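PDB 3O0D: triacylglycerol lipase from Yarrowia lipolytica, which probably hydrolyses triacylglycerols, as an extracellular, glycosylated lipase of the alpha/beta-hydrolase fold. Local coordinates for residues 111-116 with 176-181; 131-136 with 172-177. All blocks are in the same frame, centred on the assembly; numbering follows the deposited sequence. Where two conformers were deposited one is given.

Both interactions gather round the C-terminal end of helix 163-177, the helix that follows the probable nucleophile elbow at Ser162, and their centres lie 8 Å apart. Interaction 1 brings the loop 111-116 onto the end of that helix; interaction 2 brings helix 127-150 against its last turns. The loop is also tied directly to helix 127-150, with Ala112 O 2.6 Å from Tyr133 OH and Ala112 N 2.8 Å from Asn134 OD1, both probable hydrogen bonds. Each contact carries one N-glycosylated asparagine, Asn113 in interaction 1 and Asn134 in interaction 2. The sugar on Asn113 is hydrogen-bonded to His180 in interaction 1 and lies beside Asn174 and Leu175 in interaction 2.

Interaction 1: 111-116 with 176-181; sequences AANISS and KVNGHD. With NAG (2-acetamido-2-deoxy-beta-D-glucopyranose), chain H; NAG (2-acetamido-2-deoxy-beta-D-glucopyranose), chain I.
Asn178 lays its side chain against Asn113 and the sugar this residue carries. Its CG stands anti to the carbonyl carbon (chi1 -70°), which brings the modelled OD1 of Asn178 to 2.9 Å from Asn113 O. The amide is probably turned over, and its NH2 group could then donate to that carbonyl. Asn113 occupies the third position of a type II beta turn from Ala111 to Ile114, and its ND2 is bonded to C1 of the chain H N-acetylglucosamine at 1.5 Å. The sugar reaches past Asn178, whose CB is 3.6 Å from the ring O5, to His180; there NE2 donates to O3 in the plane of the imidazole, at 2.9 Å and 159°. Gly179, the C-prime residue of the Schellman motif ending helix 163-177, leads the chain round to this histidine. Further along the contact, Ile114 CD1 meets Val177 CG2 at 4.3 Å, a small apolar touch. An alanine in place of Asn178 would probably leave the Asn113 carbonyl without its amide neighbour and open a gap beside the sugar's O6 and O5. The covalent link at Asn113 and the hydrogen bond from His180 thus make the sugar a bridge between the loop and the residues just after helix 163-177.

Interaction 2: 131-136 with 172-177; sequences QSYNNT and GINLKV. With NAG (2-acetamido-2-deoxy-beta-D-glucopyranose), chain I; NAG (2-acetamido-2-deoxy-beta-D-glucopyranose), chain H.
Tyr133 and Asn174 meet between helices 127-150 and 163-177, their side chains crossing at about a right angle with ring and amide planes 52° apart. The tyrosine CG is anti to the backbone N (chi1 160°), a torsion that sends the ring out from helix 127-150 toward helix 163-177. Its CE1 comes within 3.6 Å of Asn174 CB, an oblique approach, while Tyr133 OH lies 3.1 Å from Asn174 CG. The hydroxyl has its firm partner in the Ala112 carbonyl, and the ring makes an edge-to-face contact with Phe108, so the tyrosine is held at both its polar and its aromatic parts. Asn174, at chi1 148°, off the usual staggered positions, sets CB and CG against the hydroxyl end of Tyr133, while its amide also borders the acetamido group of the chain H sugar. The modelled Asn174 OD1 is 2.7 Å from the sugar O7; the amide is probably turned over in the model, in which case its NH2 could face O7. Leu175 CD2 packs on the same O7 at 3.6 Å. Next to Tyr133, Asn134 ND2 is covalently bonded to C1 of the chain I sugar (1.5 Å). The buried tyrosine hydroxyl is thus satisfied by Ala112 O, and the Asn174 amide may find a partner in the neighbouring acetamido group.

Interaction 1: 111-116 with 176-181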
ATOM      1  N   ALA A 111     -14.473  11.241   3.557  1.00 26.10           N
ATOM      2  CA  ALA A 111     -14.083  10.581   2.295  1.00 24.43           C
ATOM      3  C   ALA A 111     -15.247   9.796   1.708  1.00 24.51           C
ATOM      4  O   ALA A 111     -16.175   9.414   2.447  1.00 24.89           O
ATOM      5  CB  ALA A 111     -12.938   9.632   2.575  1.00 23.94           C
ATOM      6  N   ALA A 112     -15.189   9.521   0.413  1.00 22.77           N
ATOM      7  CA  ALA A 112     -16.271   8.810  -0.292  1.00 23.46           C
ATOM      8  C   ALA A 112     -16.583   7.441   0.370  1.00 25.82           C
ATOM      9  O   ALA A 112     -15.664   6.676   0.769  1.00 23.49           O
ATOM     10  CB  ALA A 112     -15.929   8.583  -1.735  1.00 23.95           C
ATOM     11  N   ASN A 113     -17.897   7.139   0.453  1.00 25.68           N
ATOM     12  CA  ASN A 113     -18.345   5.849   1.002  1.00 25.96           C
ATOM     13  C   ASN A 113     -18.107   5.587   2.471  1.00 26.13           C
ATOM     14  O   ASN A 113     -18.411   4.485   2.971  1.00 25.52           O
ATOM     15  CB  ASN A 113     -17.782   4.651   0.139  1.00 24.68           C
ATOM     16  CG  ASN A 113     -18.855   3.647  -0.181  1.00 27.92           C
ATOM     17  OD1 ASN A 113     -20.049   4.026  -0.262  1.00 25.28           O
ATOM     18  ND2 ASN A 113     -18.474   2.350  -0.345  1.00 23.23           N
ATOM     19  N   ILE A 114     -17.560   6.552   3.197  1.00 25.75           N
ATOM     20  CA  ILE A 114     -17.398   6.408   4.611  1.00 25.82           C
ATOM     21  C   ILE A 114     -18.517   7.114   5.376  1.00 30.72           C
ATOM     22  O   ILE A 114     -18.584   8.334   5.387  1.00 30.50           O
ATOM     23  CB  ILE A 114     -16.072   6.971   5.091  1.00 27.27           C
ATOM     24  CG1 ILE A 114     -14.918   6.468   4.204  1.00 23.56           C
ATOM     25  CG2 ILE A 114     -15.867   6.684   6.527  1.00 24.56           C
ATOM     26  CD1 ILE A 114     -14.731   4.918   4.150  1.00 29.44           C
ATOM     27  N   SER A 115     -19.345   6.344   6.049  1.00 32.73           N
ATOM     28  CA  SER A 115     -20.481   6.934   6.794  1.00 35.75           C
ATOM     29  C   SER A 115     -20.000   7.696   8.034  1.00 37.73           C
ATOM     30  O   SER A 115     -18.970   7.371   8.630  1.00 37.44           O
ATOM     31  CB  SER A 115     -21.475   5.825   7.174  1.00 35.70           C
ATOM     32  OG  SER A 115     -21.029   5.142   8.333  1.00 36.35           O
ATOM     33  N   SER A 116     -20.761   8.719   8.433  1.00 40.00           N
ATOM     34  CA  SER A 116     -20.495   9.437   9.671  1.00 41.51           C
ATOM     35  C   SER A 116     -20.222   8.533  10.905  1.00 42.13           C
ATOM     36  O   SER A 116     -19.534   8.968  11.820  1.00 43.89           O
ATOM     37  CB  SER A 116     -21.653  10.447   9.982  1.00 41.70           C
ATOM     38  N   LYS A 176     -13.360  -2.588   4.164  1.00 17.68           N
ATOM     39  CA  LYS A 176     -13.484  -3.276   5.417  1.00 19.55           C
ATOM     40  C   LYS A 176     -14.629  -2.700   6.310  1.00 21.88           C
ATOM     41  O   LYS A 176     -15.479  -3.434   6.776  1.00 22.50           O
ATOM     42  CB  LYS A 176     -12.149  -3.203   6.135  1.00 21.59           C
ATOM     43  CG  LYS A 176     -12.182  -3.592   7.580  1.00 24.61           C
ATOM     44  CD  LYS A 176     -12.128  -5.052   7.761  1.00 30.75           C
ATOM     45  CE  LYS A 176     -10.814  -5.433   8.431  1.00 31.57           C
ATOM     46  NZ  LYS A 176     -10.821  -6.882   8.733  1.00 28.99           N
ATOM     47  N   VAL A 177     -14.712  -1.401   6.461  1.00 18.81           N
ATOM     48  CA  VAL A 177     -15.862  -0.868   7.169  1.00 19.25           C
ATOM     49  C   VAL A 177     -17.181  -1.026   6.390  1.00 20.52           C
ATOM     50  O   VAL A 177     -18.225  -0.956   6.977  1.00 23.97           O
ATOM     51  CB  VAL A 177     -15.707   0.627   7.639  1.00 19.23           C
ATOM     52  CG1 VAL A 177     -14.554   0.819   8.499  1.00 19.57           C
ATOM     53  CG2 VAL A 177     -15.744   1.514   6.554  1.00 19.25           C
ATOM     54  N   ASN A 178     -17.117  -1.220   5.093  1.00 17.57           N
ATOM     55  CA  ASN A 178     -18.329  -1.396   4.279  1.00 20.81           C
ATOM     56  C   ASN A 178     -18.707  -2.855   4.005  1.00 19.23           C
ATOM     57  O   ASN A 178     -19.400  -3.145   3.030  1.00 20.89           O
ATOM     58  CB  ASN A 178     -18.315  -0.600   2.995  1.00 20.01           C
ATOM     59  CG  ASN A 178     -18.442   0.913   3.285  1.00 25.01           C
ATOM     60  OD1 ASN A 178     -17.527   1.726   3.005  1.00 23.91           O
ATOM     61  ND2 ASN A 178     -19.574   1.277   3.888  1.00 21.83           N
ATOM     62  N   GLY A 179     -18.186  -3.731   4.871  1.00 20.29           N
ATOM     63  CA  GLY A 179     -18.670  -5.128   4.927  1.00 22.46           C
ATOM     64  C   GLY A 179     -17.883  -6.147   4.140  1.00 22.45           C
ATOM     65  O   GLY A 179     -18.351  -7.289   3.932  1.00 23.21           O
ATOM     66  N   HIS A 180     -16.771  -5.715   3.565  1.00 20.68           N
ATOM     67  CA  HIS A 180     -15.958  -6.673   2.816  1.00 19.88           C
ATOM     68  C   HIS A 180     -14.768  -7.070   3.711  1.00 18.02           C
ATOM     69  O   HIS A 180     -14.577  -6.561   4.842  1.00 20.31           O
ATOM     70  CB  HIS A 180     -15.468  -6.031   1.496  1.00 19.68           C
ATOM     71  CG  HIS A 180     -16.569  -5.540   0.616  1.00 18.88           C
ATOM     72  ND1 HIS A 180     -17.220  -6.359  -0.277  1.00 21.87           N
ATOM     73  CD2 HIS A 180     -17.173  -4.316   0.512  1.00 22.77           C
ATOM     74  CE1 HIS A 180     -18.115  -5.661  -0.956  1.00 22.91           C
ATOM     75  NE2 HIS A 180     -18.123  -4.417  -0.492  1.00 20.49           N
ATOM     76  N   ASP A 181     -13.950  -7.998   3.230  1.00 18.34           N
ATOM     77  CA  ASP A 181     -12.855  -8.545   4.041  1.00 16.49           C
ATOM     78  C   ASP A 181     -11.542  -8.518   3.155  1.00 14.55           C
ATOM     79  O   ASP A 181     -11.000  -9.582   2.766  1.00 15.71           O
ATOM     80  CB  ASP A 181     -13.191 -10.009   4.366  1.00 16.92           C
ATOM     81  CG  ASP A 181     -12.234 -10.648   5.307  1.00 22.11           C
ATOM     82  OD1 ASP A 181     -11.419  -9.986   5.957  1.00 26.62           O
ATOM     83  OD2 ASP A 181     -12.259 -11.924   5.406  1.00 27.12           O
TER
HETATM   84  C1  NAG H 302     -19.523   1.403  -0.682  1.00 21.83           C
HETATM   85  C2  NAG H 302     -18.851   0.114  -1.209  1.00 21.69           C
HETATM   86  C3  NAG H 302     -19.931  -0.946  -1.382  1.00 21.35           C
HETATM   87  C4  NAG H 302     -20.714  -1.149  -0.081  1.00 24.28           C
HETATM   88  C5  NAG H 302     -21.315   0.192   0.265  1.00 26.07           C
HETATM   89  C6  NAG H 302     -22.310   0.228   1.441  1.00 25.71           C
HETATM   90  C7  NAG H 302     -16.875   0.432  -2.638  1.00 26.30           C
HETATM   91  C8  NAG H 302     -16.332   0.566  -4.031  1.00 22.95           C
HETATM   92  N2  NAG H 302     -18.199   0.291  -2.509  1.00 24.59           N
HETATM   93  O3  NAG H 302     -19.291  -2.166  -1.803  1.00 25.53           O
HETATM   94  O4  NAG H 302     -21.802  -2.045  -0.331  1.00 25.60           O
HETATM   95  O5  NAG H 302     -20.212   1.095   0.496  1.00 24.70           O
HETATM   96  O6  NAG H 302     -21.761  -0.505   2.476  1.00 29.51           O
HETATM   97  O7  NAG H 302     -16.143   0.479  -1.665  1.00 24.29           O
HETATM   98  C1  NAG I 303     -14.978  12.370  -1.917  1.00 26.31           C
HETATM   99  C2  NAG I 303     -15.179  13.777  -1.364  1.00 29.33           C
HETATM  100  C3  NAG I 303     -16.673  13.956  -1.112  1.00 32.08           C
HETATM  101  C4  NAG I 303     -17.568  13.576  -2.290  1.00 31.92           C
HETATM  102  C5  NAG I 303     -17.213  12.181  -2.804  1.00 34.54           C
HETATM  103  C6  NAG I 303     -17.797  11.801  -4.159  1.00 36.19           C
HETATM  104  C7  NAG I 303     -13.325  14.717  -0.113  1.00 29.86           C
HETATM  105  C8  NAG I 303     -12.637  14.947   1.175  1.00 32.81           C
HETATM  106  N2  NAG I 303     -14.467  14.000  -0.130  1.00 32.51           N
HETATM  107  O3  NAG I 303     -16.955  15.297  -0.673  1.00 33.41           O
HETATM  108  O4  NAG I 303     -18.886  13.552  -1.756  1.00 36.39           O
HETATM  109  O5  NAG I 303     -15.804  12.099  -3.023  1.00 31.15           O
HETATM  110  O6  NAG I 303     -17.820  10.391  -4.188  1.00 34.41           O
HETATM  111  O7  NAG I 303     -12.846  15.180  -1.132  1.00 34.10           O

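Interaction 2: 131-136 with 172-177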
ATOM      1  N   GLN A 131      -7.501  12.758  -0.685  1.00 18.36           N
ATOM      2  CA  GLN A 131      -7.731  12.946  -2.080  1.00 17.58           C
ATOM      3  C   GLN A 131      -7.320  11.739  -2.983  1.00 16.89           C
ATOM      4  O   GLN A 131      -7.964  11.439  -4.003  1.00 18.85           O
ATOM      5  CB  GLN A 131      -7.006  14.210  -2.586  1.00 17.87           C
ATOM      6  CG  GLN A 131      -7.103  14.460  -4.098  1.00 21.49           C
ATOM      7  CD  GLN A 131      -8.531  14.563  -4.628  1.00 26.19           C
ATOM      8  OE1 GLN A 131      -9.462  14.876  -3.879  1.00 30.63           O
ATOM      9  NE2 GLN A 131      -8.710  14.281  -5.914  1.00 24.20           N
ATOM     10  N   SER A 132      -6.200  11.114  -2.665  1.00 17.37           N
ATOM     11  CA  SER A 132      -5.745   9.962  -3.433  0.50 16.13           C
ATOM     12  C   SER A 132      -6.786   8.818  -3.335  1.00 16.24           C
ATOM     13  O   SER A 132      -7.099   8.184  -4.330  1.00 16.26           O
ATOM     14  CB  SER A 132      -4.413   9.489  -2.867  0.50 17.42           C
ATOM     15  OG  SER A 132      -3.523  10.599  -2.751  0.50 14.92           O
ATOM     16  N   TYR A 133      -7.254   8.637  -2.110  1.00 16.23           N
ATOM     17  CA  TYR A 133      -8.333   7.599  -1.804  1.00 16.64           C
ATOM     18  C   TYR A 133      -9.596   8.022  -2.591  1.00 17.76           C
ATOM     19  O   TYR A 133     -10.183   7.263  -3.320  1.00 16.35           O
ATOM     20  CB  TYR A 133      -8.634   7.469  -0.323  1.00 15.46           C
ATOM     21  CG  TYR A 133     -10.004   6.817  -0.248  1.00 16.79           C
ATOM     22  CD1 TYR A 133     -10.138   5.476  -0.488  1.00 16.72           C
ATOM     23  CD2 TYR A 133     -11.141   7.571   0.137  1.00 15.14           C
ATOM     24  CE1 TYR A 133     -11.446   4.840  -0.473  1.00 16.56           C
ATOM     25  CE2 TYR A 133     -12.415   6.954   0.160  1.00 20.21           C
ATOM     26  CZ  TYR A 133     -12.553   5.623  -0.125  1.00 20.20           C
ATOM     27  OH  TYR A 133     -13.812   5.028  -0.072  1.00 16.90           O
ATOM     28  N   ASN A 134      -9.973   9.292  -2.504  1.00 15.89           N
ATOM     29  CA  ASN A 134     -11.170   9.672  -3.218  1.00 18.02           C
ATOM     30  C   ASN A 134     -11.102   9.545  -4.660  1.00 16.31           C
ATOM     31  O   ASN A 134     -12.090   9.202  -5.312  1.00 17.81           O
ATOM     32  CB  ASN A 134     -11.558  11.140  -2.809  1.00 18.26           C
ATOM     33  CG  ASN A 134     -12.816  11.211  -2.050  1.00 24.63           C
ATOM     34  OD1 ASN A 134     -13.040  10.522  -1.054  1.00 23.99           O
ATOM     35  ND2 ASN A 134     -13.666  12.168  -2.505  1.00 25.64           N
ATOM     36  N   ASN A 135      -9.956   9.911  -5.220  1.00 16.95           N
ATOM     37  CA  ASN A 135      -9.739   9.847  -6.601  1.00 16.36           C
ATOM     38  C   ASN A 135      -9.743   8.388  -7.072  1.00 15.97           C
ATOM     39  O   ASN A 135     -10.124   8.091  -8.177  1.00 17.29           O
ATOM     40  CB  ASN A 135      -8.419  10.606  -7.001  1.00 16.23           C
ATOM     41  CG  ASN A 135      -8.308  10.813  -8.431  1.00 14.41           C
ATOM     42  OD1 ASN A 135      -9.243  11.419  -9.131  1.00 20.72           O
ATOM     43  ND2 ASN A 135      -7.206  10.418  -8.986  1.00 12.75           N
ATOM     44  N   THR A 136      -9.297   7.498  -6.230  1.00 15.12           N
ATOM     45  CA  THR A 136      -9.419   6.052  -6.613  1.00 13.38           C
ATOM     46  C   THR A 136     -10.939   5.636  -6.642  1.00 14.31           C
ATOM     47  O   THR A 136     -11.396   5.125  -7.649  1.00 15.98           O
ATOM     48  CB  THR A 136      -8.714   5.125  -5.618  1.00 14.39           C
ATOM     49  OG1 THR A 136      -7.407   5.576  -5.334  1.00 14.38           O
ATOM     50  CG2 THR A 136      -8.605   3.651  -6.233  1.00 15.48           C
ATOM     51  N   GLY A 172      -8.584   0.002   1.363  1.00 12.34           N
ATOM     52  CA  GLY A 172      -8.871  -1.216   2.156  1.00 15.07           C
ATOM     53  C   GLY A 172      -9.722  -0.972   3.403  1.00 15.71           C
ATOM     54  O   GLY A 172     -10.651  -1.740   3.765  1.00 15.45           O
ATOM     55  N   ILE A 173      -9.500   0.168   4.022  1.00 14.23           N
ATOM     56  CA  ILE A 173     -10.274   0.574   5.187  1.00 15.90           C
ATOM     57  C   ILE A 173     -11.716   0.820   4.736  1.00 16.18           C
ATOM     58  O   ILE A 173     -12.649   0.325   5.438  1.00 17.36           O
ATOM     59  CB  ILE A 173      -9.682   1.780   5.899  1.00 17.55           C
ATOM     60  CG1 ILE A 173      -8.373   1.366   6.616  1.00 18.01           C
ATOM     61  CG2 ILE A 173     -10.661   2.268   7.050  1.00 15.90           C
ATOM     62  CD1 ILE A 173      -7.526   2.584   6.926  1.00 16.74           C
ATOM     63  N   ASN A 174     -11.914   1.505   3.615  1.00 15.77           N
ATOM     64  CA  ASN A 174     -13.271   1.728   2.982  1.00 15.92           C
ATOM     65  C   ASN A 174     -13.984   0.350   2.826  1.00 18.70           C
ATOM     66  O   ASN A 174     -15.065   0.142   3.341  1.00 18.37           O
ATOM     67  CB  ASN A 174     -13.135   2.428   1.626  1.00 17.02           C
ATOM     68  CG  ASN A 174     -14.165   2.045   0.672  1.00 18.62           C
ATOM     69  OD1 ASN A 174     -13.936   1.469  -0.469  1.00 20.32           O
ATOM     70  ND2 ASN A 174     -15.405   2.331   1.089  1.00 13.73           N
ATOM     71  N   LEU A 175     -13.310  -0.602   2.171  1.00 16.03           N
ATOM     72  CA  LEU A 175     -13.936  -1.912   1.879  1.00 16.62           C
ATOM     73  C   LEU A 175     -14.260  -2.650   3.198  1.00 17.43           C
ATOM     74  O   LEU A 175     -15.319  -3.292   3.312  1.00 18.76           O
ATOM     75  CB  LEU A 175     -12.968  -2.759   1.043  1.00 16.00           C
ATOM     76  CG  LEU A 175     -12.922  -2.310  -0.401  1.00 10.83           C
ATOM     77  CD1 LEU A 175     -11.734  -3.089  -1.175  1.00 15.59           C
ATOM     78  CD2 LEU A 175     -14.231  -2.496  -1.199  1.00 15.61           C
ATOM     79  N   LYS A 176     -13.360  -2.588   4.164  1.00 17.68           N
ATOM     80  CA  LYS A 176     -13.484  -3.276   5.417  1.00 19.55           C
ATOM     81  C   LYS A 176     -14.629  -2.700   6.310  1.00 21.88           C
ATOM     82  O   LYS A 176     -15.479  -3.434   6.776  1.00 22.50           O
ATOM     83  CB  LYS A 176     -12.149  -3.203   6.135  1.00 21.59           C
ATOM     84  CG  LYS A 176     -12.182  -3.592   7.580  1.00 24.61           C
ATOM     85  CD  LYS A 176     -12.128  -5.052   7.761  1.00 30.75           C
ATOM     86  CE  LYS A 176     -10.814  -5.433   8.431  1.00 31.57           C
ATOM     87  NZ  LYS A 176     -10.821  -6.882   8.733  1.00 28.99           N
ATOM     88  N   VAL A 177     -14.712  -1.401   6.461  1.00 18.81           N
ATOM     89  CA  VAL A 177     -15.862  -0.868   7.169  1.00 19.25           C
ATOM     90  C   VAL A 177     -17.181  -1.026   6.390  1.00 20.52           C
ATOM     91  O   VAL A 177     -18.225  -0.956   6.977  1.00 23.97           O
ATOM     92  CB  VAL A 177     -15.707   0.627   7.639  1.00 19.23           C
ATOM     93  CG1 VAL A 177     -14.554   0.819   8.499  1.00 19.57           C
ATOM     94  CG2 VAL A 177     -15.744   1.514   6.554  1.00 19.25           C
TER
HETATM   95  C1  NAG I 303     -14.978  12.370  -1.917  1.00 26.31           C
HETATM   96  C2  NAG I 303     -15.179  13.777  -1.364  1.00 29.33           C
HETATM   97  C3  NAG I 303     -16.673  13.956  -1.112  1.00 32.08           C
HETATM   98  C4  NAG I 303     -17.568  13.576  -2.290  1.00 31.92           C
HETATM   99  C5  NAG I 303     -17.213  12.181  -2.804  1.00 34.54           C
HETATM  100  C6  NAG I 303     -17.797  11.801  -4.159  1.00 36.19           C
HETATM  101  C7  NAG I 303     -13.325  14.717  -0.113  1.00 29.86           C
HETATM  102  C8  NAG I 303     -12.637  14.947   1.175  1.00 32.81           C
HETATM  103  N2  NAG I 303     -14.467  14.000  -0.130  1.00 32.51           N
HETATM  104  O3  NAG I 303     -16.955  15.297  -0.673  1.00 33.41           O
HETATM  105  O4  NAG I 303     -18.886  13.552  -1.756  1.00 36.39           O
HETATM  106  O5  NAG I 303     -15.804  12.099  -3.023  1.00 31.15           O
HETATM  107  O6  NAG I 303     -17.820  10.391  -4.188  1.00 34.41           O
HETATM  108  O7  NAG I 303     -12.846  15.180  -1.132  1.00 34.10           O
HETATM  109  C1  NAG H 302     -19.523   1.403  -0.682  1.00 21.83           C
HETATM  110  C2  NAG H 302     -18.851   0.114  -1.209  1.00 21.69           C
HETATM  111  C3  NAG H 302     -19.931  -0.946  -1.382  1.00 21.35           C
HETATM  112  C4  NAG H 302     -20.714  -1.149  -0.081  1.00 24.28           C
HETATM  113  C5  NAG H 302     -21.315   0.192   0.265  1.00 26.07           C
HETATM  114  C6  NAG H 302     -22.310   0.228   1.441  1.00 25.71           C
HETATM  115  C7  NAG H 302     -16.875   0.432  -2.638  1.00 26.30           C
HETATM  116  C8  NAG H 302     -16.332   0.566  -4.031  1.00 22.95           C
HETATM  117  N2  NAG H 302     -18.199   0.291  -2.509  1.00 24.59           N
HETATM  118  O3  NAG H 302     -19.291  -2.166  -1.803  1.00 25.53           O
HETATM  119  O4  NAG H 302     -21.802  -2.045  -0.331  1.00 25.60           O
HETATM  120  O5  NAG H 302     -20.212   1.095   0.496  1.00 24.70           O
HETATM  121  O6  NAG H 302     -21.761  -0.505   2.476  1.00 29.51           O
HETATM  122  O7  NAG H 302     -16.143   0.479  -1.665  1.00 24.29           O